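Local structure of dihydrodipicolinate synthase (Bacillus anthracis, 3HIJ) at residues Val102-Pro107 with Leu130-Tyr135; Asn110-Glu115 with Ser141-Ser146. The protein catalyses an early step of lysine and diaminopimelate biosynthesis, holding its substrate pyruvate as a Schiff base, and works as a tetramer of TIM barrels. One frame throughout, in Å; residues are numbered along the deposited sequence.

Contact 1 (Val102-Pro107 with Leu130-Tyr135); sequences VMLVAP and LPVMLY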
ATOM      1  N   VAL A 102     -19.230 -23.147  11.763  1.00 10.39           N
ATOM      2  CA  VAL A 102     -19.477 -21.777  11.303  1.00 11.08           C
ATOM      3  C   VAL A 102     -18.165 -21.150  10.926  1.00 11.76           C
ATOM      4  O   VAL A 102     -17.103 -21.489  11.532  1.00 13.43           O
ATOM      5  CB  VAL A 102     -20.237 -20.903  12.335  1.00 11.71           C
ATOM      6  CG1 VAL A 102     -21.657 -21.431  12.573  1.00  9.59           C
ATOM      7  CG2 VAL A 102     -19.466 -20.770  13.704  1.00 11.43           C
ATOM      8  N   MET A 103     -18.220 -20.264   9.931  1.00 10.84           N
ATOM      9  CA  MET A 103     -17.058 -19.485   9.505  1.00  9.97           C
ATOM     10  C   MET A 103     -17.261 -18.009   9.946  1.00  9.47           C
ATOM     11  O   MET A 103     -18.329 -17.448   9.709  1.00  9.28           O
ATOM     12  CB  MET A 103     -16.878 -19.558   7.985  1.00 10.01           C
ATOM     13  CG  MET A 103     -15.615 -18.787   7.540  1.00 12.36           C
ATOM     14  SD  MET A 103     -15.458 -18.794   5.765  1.00 18.00           S
ATOM     15  CE  MET A 103     -16.917 -17.806   5.253  1.00 13.62           C
ATOM     16  N   LEU A 104     -16.263 -17.415  10.595  1.00  8.62           N
ATOM     17  CA  LEU A 104     -16.403 -16.092  11.169  1.00 10.09           C
ATOM     18  C   LEU A 104     -15.395 -15.187  10.541  1.00 10.08           C
ATOM     19  O   LEU A 104     -14.201 -15.295  10.812  1.00  9.73           O
ATOM     20  CB  LEU A 104     -16.100 -16.140  12.685  1.00 10.40           C
ATOM     21  CG  LEU A 104     -17.016 -17.025  13.500  1.00 11.98           C
ATOM     22  CD1 LEU A 104     -16.690 -16.897  15.003  1.00 12.62           C
ATOM     23  CD2 LEU A 104     -18.517 -16.763  13.200  1.00  8.62           C
ATOM     24  N   VAL A 105     -15.851 -14.260   9.710  1.00 11.05           N
ATOM     25  CA  VAL A 105     -14.917 -13.282   9.097  1.00  9.87           C
ATOM     26  C   VAL A 105     -14.350 -12.253  10.053  1.00 10.39           C
ATOM     27  O   VAL A 105     -14.999 -11.848  11.027  1.00 12.70           O
ATOM     28  CB  VAL A 105     -15.636 -12.549   7.905  1.00 10.26           C
ATOM     29  CG1 VAL A 105     -16.753 -11.563   8.378  1.00  5.88           C
ATOM     30  CG2 VAL A 105     -14.604 -11.872   7.027  1.00 10.40           C
ATOM     31  N   ALA A 106     -13.160 -11.768   9.795  1.00 11.20           N
ATOM     32  CA  ALA A 106     -12.650 -10.580  10.535  1.00 11.40           C
ATOM     33  C   ALA A 106     -13.607  -9.437  10.259  1.00 11.57           C
ATOM     34  O   ALA A 106     -13.962  -9.227   9.093  1.00 12.29           O
ATOM     35  CB  ALA A 106     -11.265 -10.185  10.028  1.00 11.99           C
ATOM     36  N   PRO A 107     -14.090  -8.738  11.320  1.00 11.78           N
ATOM     37  CA  PRO A 107     -15.037  -7.628  11.116  1.00 10.83           C
ATOM     38  C   PRO A 107     -14.489  -6.620  10.099  1.00 11.99           C
ATOM     39  O   PRO A 107     -13.342  -6.125  10.244  1.00 12.53           O
ATOM     40  CB  PRO A 107     -15.150  -6.987  12.508  1.00  9.75           C
ATOM     41  CG  PRO A 107     -15.114  -8.193  13.387  1.00  9.44           C
ATOM     42  CD  PRO A 107     -13.923  -9.035  12.757  1.00 10.40           C
ATOM     43  N   LEU A 130     -20.628 -25.766  18.125  1.00 16.81           N
ATOM     44  CA  LEU A 130     -20.028 -26.112  16.830  1.00 16.45           C
ATOM     45  C   LEU A 130     -18.545 -25.716  16.657  1.00 15.66           C
ATOM     46  O   LEU A 130     -18.049 -24.782  17.274  1.00 16.48           O
ATOM     47  CB  LEU A 130     -20.882 -25.545  15.676  1.00 15.32           C
ATOM     48  CG  LEU A 130     -22.307 -26.125  15.574  1.00 15.58           C
ATOM     49  CD1 LEU A 130     -22.954 -25.601  14.359  1.00 13.20           C
ATOM     50  CD2 LEU A 130     -22.306 -27.652  15.472  1.00 14.21           C
ATOM     51  N   PRO A 131     -17.837 -26.436  15.799  1.00 15.57           N
ATOM     52  CA  PRO A 131     -16.516 -25.985  15.381  1.00 15.16           C
ATOM     53  C   PRO A 131     -16.595 -24.636  14.649  1.00 14.33           C
ATOM     54  O   PRO A 131     -17.515 -24.422  13.859  1.00 12.67           O
ATOM     55  CB  PRO A 131     -16.091 -27.053  14.344  1.00 15.27           C
ATOM     56  CG  PRO A 131     -16.965 -28.255  14.585  1.00 16.01           C
ATOM     57  CD  PRO A 131     -18.150 -27.834  15.415  1.00 15.76           C
ATOM     58  N   VAL A 132     -15.566 -23.811  14.836  1.00 13.89           N
ATOM     59  CA  VAL A 132     -15.467 -22.499  14.216  1.00 13.23           C
ATOM     60  C   VAL A 132     -14.243 -22.409  13.304  1.00 13.62           C
ATOM     61  O   VAL A 132     -13.124 -22.788  13.717  1.00 13.46           O
ATOM     62  CB  VAL A 132     -15.352 -21.410  15.291  1.00 14.24           C
ATOM     63  CG1 VAL A 132     -14.943 -20.041  14.665  1.00 10.47           C
ATOM     64  CG2 VAL A 132     -16.710 -21.312  16.100  1.00 14.86           C
ATOM     65  N   MET A 133     -14.452 -21.912  12.081  1.00 12.04           N
ATOM     66  CA  MET A 133     -13.301 -21.540  11.225  1.00 12.94           C
ATOM     67  C   MET A 133     -13.152 -19.999  11.194  1.00 11.43           C
ATOM     68  O   MET A 133     -14.110 -19.324  10.814  1.00 14.06           O
ATOM     69  CB  MET A 133     -13.557 -22.061   9.820  1.00 11.81           C
ATOM     70  CG  MET A 133     -12.506 -21.609   8.796  1.00 12.68           C
ATOM     71  SD  MET A 133     -12.916 -22.404   7.223  1.00 20.47           S
ATOM     72  CE  MET A 133     -12.318 -24.032   7.454  1.00 23.02           C
ATOM     73  N   LEU A 134     -12.025 -19.439  11.606  1.00 10.19           N
ATOM     74  CA  LEU A 134     -11.749 -18.013  11.402  1.00 10.18           C
ATOM     75  C   LEU A 134     -11.580 -17.704   9.904  1.00 11.11           C
ATOM     76  O   LEU A 134     -11.272 -18.603   9.110  1.00 12.02           O
ATOM     77  CB  LEU A 134     -10.455 -17.619  12.125  1.00  9.06           C
ATOM     78  CG  LEU A 134     -10.506 -18.009  13.582  1.00  9.52           C
ATOM     79  CD1 LEU A 134      -9.140 -17.691  14.248  1.00  7.88           C
ATOM     80  CD2 LEU A 134     -11.714 -17.344  14.371  1.00  7.30           C
ATOM     81  N   TYR A 135     -11.768 -16.446   9.500  1.00 10.95           N
ATOM     82  CA  TYR A 135     -11.580 -16.109   8.108  1.00 10.90           C
ATOM     83  C   TYR A 135     -10.872 -14.773   8.071  1.00 11.76           C
ATOM     84  O   TYR A 135     -11.447 -13.731   8.394  1.00 13.33           O
ATOM     85  CB  TYR A 135     -12.955 -16.119   7.427  1.00 10.05           C
ATOM     86  CG  TYR A 135     -13.130 -15.547   6.029  1.00 12.84           C
ATOM     87  CD1 TYR A 135     -12.057 -15.432   5.130  1.00 11.49           C
ATOM     88  CD2 TYR A 135     -14.410 -15.120   5.608  1.00 13.07           C
ATOM     89  CE1 TYR A 135     -12.249 -14.962   3.893  1.00 10.81           C
ATOM     90  CE2 TYR A 135     -14.598 -14.598   4.370  1.00 13.67           C
ATOM     91  CZ  TYR A 135     -13.524 -14.534   3.515  1.00 14.10           C
ATOM     92  OH  TYR A 135     -13.721 -14.055   2.266  1.00 13.34           O
TER
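Met-103 and Val-105 both lean on the ring of Tyr-135, which lies on the same face of two parallel strands of a TIM barrel as they do. The thioether of Met-103 makes a Met-aromatic contact, with SD 4.4 Å from the ring centroid and 37° off its normal, so the sulfur approaches obliquely. The chain is extended as far as SD and then bends (chi3 66°), which turns the methyl CE of Met-103 back to within 3.7 Å of Tyr-135 CD2. Methionine suits this place because its long unbranched chain brings both a polarisable sulfur and a methyl to the ring. Val-105 runs alongside the tyrosine and sets CG2 3.5 Å from Tyr-135 CD2. The phenol OH is hydrogen-bonded to Thr-46, so the buried ring is held at its polar end as well. Tyr-109 of the second subunit packs on Val-105 and Tyr-135, which places this cluster by the subunit interface.

On the opposite face the contacts between the two strands are aliphatic. Branched Val-132 divides its two methyls: CG1 meets Leu-104 CD1 at 3.6 Å, and CG2 meets Val-102 CG2 at 3.7 Å. Between the two faces runs the parallel backbone ladder. Val-102 and Leu-104 use N and O alike, pairing with Pro-131, Met-133 and Tyr-135. The bond from Met-133 N to Val-102 O is short, 2.7 Å, whereas that from Tyr-135 N to Leu-104 O is weak. Ala-106 N closes the ladder on Tyr-135 O.

The strands are the two ends of a beta-alpha-beta unit whose helix 114-126 packs Phe-121 against Leu-104 and Leu-134.

Contact 2 (Asn110-Glu115 with Ser141-Ser146); sequences NKPSQE and SIVQIS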
ATOM      1  N   ASN A 110     -15.455  -1.477  10.497  1.00 10.41           N
ATOM      2  CA  ASN A 110     -15.231  -0.819  11.789  1.00 10.40           C
ATOM      3  C   ASN A 110     -13.842  -0.952  12.368  1.00 11.46           C
ATOM      4  O   ASN A 110     -13.551  -0.369  13.378  1.00 13.12           O
ATOM      5  CB  ASN A 110     -16.317  -1.123  12.888  1.00  7.84           C
ATOM      6  CG  ASN A 110     -16.656  -2.592  13.014  1.00  8.83           C
ATOM      7  OD1 ASN A 110     -15.950  -3.456  12.502  1.00  8.17           O
ATOM      8  ND2 ASN A 110     -17.741  -2.902  13.758  1.00  5.62           N
ATOM      9  N   LYS A 111     -13.002  -1.719  11.724  1.00 11.80           N
ATOM     10  CA  LYS A 111     -11.569  -1.756  12.002  1.00 11.97           C
ATOM     11  C   LYS A 111     -11.221  -2.011  13.461  1.00 11.72           C
ATOM     12  O   LYS A 111     -10.509  -1.220  14.100  1.00 10.89           O
ATOM     13  CB  LYS A 111     -10.892  -0.505  11.435  1.00 12.86           C
ATOM     14  CG  LYS A 111     -10.939  -0.395   9.861  1.00 14.90           C
ATOM     15  CD  LYS A 111      -9.873   0.637   9.401  1.00 23.70           C
ATOM     16  CE  LYS A 111     -10.193   2.012  10.043  1.00 25.44           C
ATOM     17  NZ  LYS A 111      -9.013   3.009   9.954  1.00 32.80           N
ATOM     18  N   PRO A 112     -11.708  -3.143  14.004  1.00 11.61           N
ATOM     19  CA  PRO A 112     -11.398  -3.521  15.399  1.00 10.24           C
ATOM     20  C   PRO A 112      -9.911  -3.726  15.615  1.00 10.97           C
ATOM     21  O   PRO A 112      -9.172  -3.934  14.636  1.00 10.38           O
ATOM     22  CB  PRO A 112     -12.114  -4.859  15.590  1.00 11.51           C
ATOM     23  CG  PRO A 112     -12.227  -5.481  14.122  1.00 12.57           C
ATOM     24  CD  PRO A 112     -12.385  -4.205  13.238  1.00 11.65           C
ATOM     25  N   SER A 113      -9.455  -3.692  16.879  1.00 11.42           N
ATOM     26  CA  SER A 113      -8.056  -3.930  17.184  1.00 11.82           C
ATOM     27  C   SER A 113      -7.907  -5.484  17.235  1.00 12.38           C
ATOM     28  O   SER A 113      -8.910  -6.203  17.196  1.00  9.44           O
ATOM     29  CB  SER A 113      -7.703  -3.377  18.598  1.00 11.58           C
ATOM     30  OG  SER A 113      -8.598  -3.984  19.549  1.00 11.55           O
ATOM     31  N   GLN A 114      -6.669  -5.971  17.446  1.00 12.84           N
ATOM     32  CA  GLN A 114      -6.411  -7.403  17.722  1.00 11.55           C
ATOM     33  C   GLN A 114      -7.183  -7.894  18.956  1.00 12.18           C
ATOM     34  O   GLN A 114      -7.780  -8.955  18.931  1.00 10.38           O
ATOM     35  CB  GLN A 114      -4.893  -7.613  17.958  1.00 11.56           C
ATOM     36  CG  GLN A 114      -4.047  -7.296  16.679  1.00 11.06           C
ATOM     37  CD  GLN A 114      -4.543  -8.092  15.460  1.00 10.14           C
ATOM     38  OE1 GLN A 114      -4.733  -9.343  15.522  1.00  9.72           O
ATOM     39  NE2 GLN A 114      -4.730  -7.400  14.350  1.00 11.25           N
ATOM     40  N   GLU A 115      -7.170  -7.124  20.041  1.00 12.83           N
ATOM     41  CA  GLU A 115      -7.864  -7.572  21.296  1.00 12.89           C
ATOM     42  C   GLU A 115      -9.374  -7.560  21.068  1.00 12.07           C
ATOM     43  O   GLU A 115     -10.086  -8.415  21.536  1.00 12.97           O
ATOM     44  CB  GLU A 115      -7.442  -6.734  22.529  1.00 11.63           C
ATOM     45  CG  GLU A 115      -8.148  -7.127  23.857  1.00 13.29           C
ATOM     46  CD  GLU A 115      -7.937  -8.625  24.265  1.00 16.10           C
ATOM     47  OE1 GLU A 115      -6.981  -9.228  23.811  1.00 16.89           O
ATOM     48  OE2 GLU A 115      -8.736  -9.209  25.023  1.00 19.39           O
ATOM     49  N   SER A 141     -11.576  -6.739   4.592  1.00  9.28           N
ATOM     50  CA  SER A 141     -11.849  -6.148   5.936  1.00 10.56           C
ATOM     51  C   SER A 141     -10.809  -5.121   6.375  1.00 11.60           C
ATOM     52  O   SER A 141     -10.959  -4.469   7.419  1.00 12.90           O
ATOM     53  CB  SER A 141     -11.859  -7.282   6.967  1.00  9.73           C
ATOM     54  OG  SER A 141     -13.022  -8.061   6.709  1.00  8.25           O
ATOM     55  N   ILE A 142      -9.734  -5.013   5.608  1.00 13.17           N
ATOM     56  CA  ILE A 142      -8.594  -4.111   5.919  1.00 14.42           C
ATOM     57  C   ILE A 142      -7.716  -4.581   7.059  1.00 13.86           C
ATOM     58  O   ILE A 142      -6.527  -4.717   6.856  1.00 13.15           O
ATOM     59  CB  ILE A 142      -8.996  -2.613   6.090  1.00 15.96           C
ATOM     60  CG1 ILE A 142      -9.626  -2.146   4.774  1.00 15.04           C
ATOM     61  CG2 ILE A 142      -7.714  -1.699   6.294  1.00 13.46           C
ATOM     62  CD1 ILE A 142     -10.182  -0.813   4.866  1.00 23.23           C
ATOM     63  N   VAL A 143      -8.295  -4.807   8.240  1.00 13.94           N
ATOM     64  CA  VAL A 143      -7.511  -5.332   9.345  1.00 14.21           C
ATOM     65  C   VAL A 143      -7.126  -6.812   8.975  1.00 13.75           C
ATOM     66  O   VAL A 143      -7.768  -7.461   8.113  1.00 12.30           O
ATOM     67  CB  VAL A 143      -8.299  -5.353  10.666  1.00 14.25           C
ATOM     68  CG1 VAL A 143      -8.647  -3.878  11.191  1.00 10.83           C
ATOM     69  CG2 VAL A 143      -9.523  -6.206  10.458  1.00 16.04           C
ATOM     70  N   GLN A 144      -6.054  -7.288   9.583  1.00 13.66           N
ATOM     71  CA  GLN A 144      -5.648  -8.695   9.501  1.00 16.55           C
ATOM     72  C   GLN A 144      -5.803  -9.294  10.899  1.00 15.74           C
ATOM     73  O   GLN A 144      -5.637  -8.587  11.921  1.00 15.76           O
ATOM     74  CB  GLN A 144      -4.161  -8.830   9.084  1.00 17.52           C
ATOM     75  CG  GLN A 144      -3.271  -7.647   9.448  1.00 26.59           C
ATOM     76  CD  GLN A 144      -2.182  -7.953  10.569  1.00 39.87           C
ATOM     77  OE1 GLN A 144      -1.315  -8.827  10.377  1.00 42.22           O
ATOM     78  NE2 GLN A 144      -2.204  -7.172  11.706  1.00 37.01           N
ATOM     79  N   ILE A 145      -6.084 -10.591  10.954  1.00 15.04           N
ATOM     80  CA  ILE A 145      -6.029 -11.269  12.237  1.00 14.70           C
ATOM     81  C   ILE A 145      -4.547 -11.606  12.409  1.00 14.31           C
ATOM     82  O   ILE A 145      -4.017 -12.393  11.641  1.00 13.99           O
ATOM     83  CB  ILE A 145      -6.891 -12.551  12.262  1.00 14.55           C
ATOM     84  CG1 ILE A 145      -8.277 -12.269  11.628  1.00 13.25           C
ATOM     85  CG2 ILE A 145      -7.072 -12.999  13.731  1.00 11.00           C
ATOM     86  CD1 ILE A 145      -9.185 -13.444  11.608  1.00 10.51           C
ATOM     87  N   SER A 146      -3.858 -10.972  13.356  1.00 12.94           N
ATOM     88  CA  SER A 146      -2.439 -11.237  13.511  1.00 12.59           C
ATOM     89  C   SER A 146      -2.182 -12.708  13.815  1.00 12.32           C
ATOM     90  O   SER A 146      -3.036 -13.419  14.387  1.00  9.88           O
ATOM     91  CB  SER A 146      -1.793 -10.361  14.617  1.00 12.06           C
ATOM     92  OG  SER A 146      -2.193 -10.872  15.877  1.00 12.30           O
TER
HETATM   93  O   HOH W   1     -12.524  -3.646   9.618  1.00  9.08           O
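Gln-114 reaches from the first turn of helix 114-126 to the backbone of Gln-144 and Ser-146, joining the start of that helix to the loop between helices 138-141 and 147-154 in this TIM-barrel fold. From CB the chain runs on to Gln-114 CG, which passes 4.1 Å from Ser-146 OG, and there it folds (chi2 -54°), bringing the amide down onto the other loop. CD lies over the start of Ser-146. At the tip the two amide atoms divide the work. Gln-114 NE2 donates to Gln-144 O at 2.9 Å, nearly straight at 175° and in the plane of the amide. Gln-114 OE1 accepts from Ser-146 N at 2.8 Å, the donor standing above the carbonyl plane. Thr-149 OG1 is a further partner of OE1, and the serine hydroxyl also lies close to it. A glutamine fits here because it offers a donor and an acceptor at the end of one flexible arm, and so fixes the rotation of its own amide.

Ser-146 is the N-cap of helix 147-154, while Ser-113 caps helix 114-126 through Gly-116 N; small hydroxyl residues suit both positions. The glutamine therefore ties together the beginnings of two helices.

Farther back, van der Waals packing takes over: Val-143 CG1 lies 3.5 Å from Pro-112 O and 3.7 Å from Lys-111 CA. Gly-139 of the second subunit packs on Lys-111 and Ile-142 nearby. A water also bridges the segments: it accepts from Lys-111 N at 2.9 Å and donates to Ser-141 O at 2.8 Å.

Overall arrangement
The centres of the two contacts lie about 14 Å apart, on the same side of the chain's centre, and their segments alternate in sequence: 102-107, 110-115, 130-135, 141-146. Contact 1 pairs neighbouring barrel strands; contact 2 joins the loop leading into helix 114-126 to the one between helices 138-141 and 147-154. They meet directly where Ser-141 OG probably hydrogen-bonds Ala-106 O, 2.8 Å away, and Pro-107 packs on Pro-112. Contact 2 thus lies beyond contact 1, at the C-terminal end of the strands, the end that carries the active site in TIM barrels. Both contacts also touch the second subunit of the tetramer.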